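Local coordinates for UPF0201 protein MJ1564 (Methanocaldococcus jannaschii DSM 2661, PDB 2PZZ), which is of unknown function and belongs to an archaeal family that resembles RNA-binding proteins in structure but is unlikely to bind RNA, at residues K18-I23 and G42-K47. Numbering follows the deposited sequence.
Sequences KVKKAI and GEWEGK
Trp44 reaches from strand 42-47 to Val19, Lys20 and Ile23 of helix 18-23, whose short axis runs at 27° to the strand and 9.6 Å from it at closest approach. This is helix-on-sheet packing in an alpha+beta fold, with helix 16-26 lying against the five-stranded antiparallel sheet. The backbones come nearest at Lys20 and Trp44, with 7.2 Å between their CA atoms. The CB of Trp44 points toward the helix, and the indole lies against Val19 and Lys20. Lys20 covers one face of that indole with its methylenes. Lys20 CG sits 3.9 Å from the centroid of the six-membered ring of Trp44 and 13° off the ring normal, a CH-pi contact. Lys20 CG is anti to the backbone N (chi1 -176°), and the extended chain carries Lys20 CD to within 3.5 Å of Trp44 CH2. The amine lies beyond the ring, so the aliphatic part of the lysine does the packing. Val19 and Ile23 both come obliquely to the ring. The Val19 side chain runs past that of Trp44 in the opposite direction, with Val19 CG1 4.0 Å from Trp44 CD1. Leu32 of the neighbouring strand 31-36 also touches Lys20, Ile23 and Trp44, and the ring of Phe34 meets the indole at a steep tilt. The indole is also held at its polar end: Trp44 NE1 forms a hydrogen bond to Lys16 O, on the same helix. With an alanine here, the indole is gone, and the Lys20 methylenes would probably lose their aromatic face and Lys16 O its donor. Ile23 meets Trp44 near its root, with Ile23 CD1 4.0 Å from Trp44 CB.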
ATOM      1  N   LYS A  18      -7.136   1.979  10.285  1.00 26.97           N
ATOM      2  CA  LYS A  18      -7.257   0.710   9.586  1.00 27.45           C
ATOM      3  C   LYS A  18      -5.896   0.029   9.561  1.00 27.65           C
ATOM      4  O   LYS A  18      -5.816  -1.203   9.574  1.00 29.24           O
ATOM      5  CB  LYS A  18      -7.730   0.910   8.154  1.00 30.17           C
ATOM      6  CG  LYS A  18      -9.140   1.439   8.029  1.00 32.95           C
ATOM      7  CD  LYS A  18      -9.549   1.434   6.568  1.00 36.22           C
ATOM      8  CE  LYS A  18     -11.047   1.679   6.422  1.00 39.01           C
ATOM      9  NZ  LYS A  18     -11.459   1.658   4.984  1.00 39.41           N
ATOM     10  N   VAL A  19      -4.819   0.818   9.496  1.00 26.82           N
ATOM     11  CA  VAL A  19      -3.489   0.217   9.479  1.00 25.01           C
ATOM     12  C   VAL A  19      -3.243  -0.321  10.873  1.00 21.88           C
ATOM     13  O   VAL A  19      -2.723  -1.409  11.034  1.00 23.46           O
ATOM     14  CB  VAL A  19      -2.343   1.237   9.147  1.00 22.70           C
ATOM     15  CG1 VAL A  19      -0.970   0.533   9.298  1.00 22.00           C
ATOM     16  CG2 VAL A  19      -2.502   1.752   7.730  1.00 23.73           C
ATOM     17  N   LYS A  20      -3.628   0.450  11.879  1.00 25.18           N
ATOM     18  CA  LYS A  20      -3.441   0.033  13.268  1.00 28.98           C
ATOM     19  C   LYS A  20      -4.190  -1.260  13.567  1.00 30.80           C
ATOM     20  O   LYS A  20      -3.704  -2.113  14.320  1.00 32.79           O
ATOM     21  CB  LYS A  20      -3.923   1.123  14.227  1.00 32.67           C
ATOM     22  CG  LYS A  20      -3.667   0.788  15.686  1.00 35.00           C
ATOM     23  CD  LYS A  20      -4.462   1.699  16.597  1.00 35.07           C
ATOM     24  CE  LYS A  20      -4.262   1.328  18.063  1.00 35.56           C
ATOM     25  NZ  LYS A  20      -5.037   2.234  18.951  1.00 36.71           N
ATOM     26  N   LYS A  21      -5.375  -1.416  12.988  1.00 30.30           N
ATOM     27  CA  LYS A  21      -6.135  -2.645  13.234  1.00 33.55           C
ATOM     28  C   LYS A  21      -5.497  -3.806  12.507  1.00 32.20           C
ATOM     29  O   LYS A  21      -5.594  -4.951  12.954  1.00 32.57           O
ATOM     30  CB  LYS A  21      -7.604  -2.497  12.799  1.00 32.42           C
ATOM     31  CG  LYS A  21      -8.412  -1.606  13.744  1.00 35.84           C
ATOM     32  CD  LYS A  21      -9.836  -1.413  13.260  1.00 39.56           C
ATOM     33  CE  LYS A  21     -10.549  -0.362  14.090  1.00 41.64           C
ATOM     34  NZ  LYS A  21     -11.905  -0.085  13.555  1.00 45.15           N
ATOM     35  N   ALA A  22      -4.846  -3.525  11.381  1.00 29.54           N
ATOM     36  CA  ALA A  22      -4.206  -4.603  10.649  1.00 28.69           C
ATOM     37  C   ALA A  22      -3.073  -5.133  11.518  1.00 27.78           C
ATOM     38  O   ALA A  22      -2.813  -6.330  11.564  1.00 30.28           O
ATOM     39  CB  ALA A  22      -3.672  -4.111   9.312  1.00 29.26           C
ATOM     40  N   ILE A  23      -2.394  -4.244  12.216  1.00 29.07           N
ATOM     41  CA  ILE A  23      -1.309  -4.696  13.084  1.00 31.49           C
ATOM     42  C   ILE A  23      -1.874  -5.531  14.236  1.00 30.39           C
ATOM     43  O   ILE A  23      -1.442  -6.655  14.467  1.00 30.39           O
ATOM     44  CB  ILE A  23      -0.534  -3.505  13.677  1.00 31.30           C
ATOM     45  CG1 ILE A  23       0.190  -2.756  12.546  1.00 34.35           C
ATOM     46  CG2 ILE A  23       0.427  -4.005  14.773  1.00 29.78           C
ATOM     47  CD1 ILE A  23       0.928  -1.504  13.006  1.00 35.71           C
ATOM     48  N   GLY A  42       2.611   9.096   7.582  1.00 35.19           N
ATOM     49  CA  GLY A  42       2.726   8.861   9.008  1.00 34.68           C
ATOM     50  C   GLY A  42       3.280   7.478   9.227  1.00 34.50           C
ATOM     51  O   GLY A  42       3.600   6.791   8.263  1.00 35.32           O
ATOM     52  N   GLU A  43       3.385   7.056  10.484  1.00 34.11           N
ATOM     53  CA  GLU A  43       3.910   5.735  10.788  1.00 32.53           C
ATOM     54  C   GLU A  43       3.544   5.253  12.189  1.00 31.58           C
ATOM     55  O   GLU A  43       3.553   6.036  13.146  1.00 31.68           O
ATOM     56  CB  GLU A  43       5.431   5.753  10.641  1.00 34.94           C
ATOM     57  CG  GLU A  43       6.134   4.487  11.088  1.00 39.52           C
ATOM     58  CD  GLU A  43       7.656   4.601  11.003  1.00 46.01           C
ATOM     59  OE1 GLU A  43       8.231   5.506  11.650  1.00 47.90           O
ATOM     60  OE2 GLU A  43       8.280   3.784  10.294  1.00 48.14           O
ATOM     61  N   TRP A  44       3.218   3.966  12.302  1.00 27.89           N
ATOM     62  CA  TRP A  44       2.907   3.369  13.593  1.00 30.03           C
ATOM     63  C   TRP A  44       4.149   2.598  14.019  1.00 28.15           C
ATOM     64  O   TRP A  44       4.745   1.911  13.207  1.00 28.08           O
ATOM     65  CB  TRP A  44       1.752   2.343  13.510  1.00 29.73           C
ATOM     66  CG  TRP A  44       0.376   2.912  13.436  1.00 32.42           C
ATOM     67  CD1 TRP A  44      -0.394   3.059  12.317  1.00 32.43           C
ATOM     68  CD2 TRP A  44      -0.403   3.413  14.532  1.00 34.12           C
ATOM     69  NE1 TRP A  44      -1.605   3.622  12.647  1.00 35.92           N
ATOM     70  CE2 TRP A  44      -1.638   3.847  14.000  1.00 34.11           C
ATOM     71  CE3 TRP A  44      -0.176   3.536  15.912  1.00 35.53           C
ATOM     72  CZ2 TRP A  44      -2.654   4.398  14.805  1.00 35.25           C
ATOM     73  CZ3 TRP A  44      -1.186   4.085  16.716  1.00 36.78           C
ATOM     74  CH2 TRP A  44      -2.413   4.508  16.154  1.00 35.42           C
ATOM     75  N   GLU A  45       4.532   2.715  15.283  1.00 29.20           N
ATOM     76  CA  GLU A  45       5.655   1.952  15.819  1.00 34.08           C
ATOM     77  C   GLU A  45       5.185   1.359  17.139  1.00 33.64           C
ATOM     78  O   GLU A  45       4.419   1.987  17.866  1.00 33.40           O
ATOM     79  CB  GLU A  45       6.857   2.843  16.088  1.00 36.13           C
ATOM     80  CG  GLU A  45       7.607   3.243  14.852  1.00 46.26           C
ATOM     81  CD  GLU A  45       8.655   4.278  15.156  1.00 48.30           C
ATOM     82  OE1 GLU A  45       8.276   5.440  15.414  1.00 51.42           O
ATOM     83  OE2 GLU A  45       9.849   3.925  15.148  1.00 50.53           O
ATOM     84  N   GLY A  46       5.637   0.152  17.452  1.00 34.68           N
ATOM     85  CA  GLY A  46       5.222  -0.459  18.701  1.00 34.36           C
ATOM     86  C   GLY A  46       5.905  -1.772  18.983  1.00 35.60           C
ATOM     87  O   GLY A  46       6.690  -2.267  18.172  1.00 33.91           O
ATOM     88  N   LYS A  47       5.593  -2.354  20.135  1.00 36.46           N
ATOM     89  CA  LYS A  47       6.213  -3.607  20.514  1.00 37.08           C
ATOM     90  C   LYS A  47       5.274  -4.520  21.279  1.00 36.95           C
ATOM     91  O   LYS A  47       4.275  -4.079  21.845  1.00 34.40           O
ATOM     92  CB  LYS A  47       7.438  -3.327  21.386  1.00 41.03           C
ATOM     93  CG  LYS A  47       8.395  -2.279  20.820  1.00 45.85           C
ATOM     94  CD  LYS A  47       9.721  -2.268  21.584  1.00 51.78           C
ATOM     95  CE  LYS A  47       9.606  -1.598  22.949  1.00 54.22           C
ATOM     96  NZ  LYS A  47       9.639  -0.109  22.836  1.00 59.22           N
TER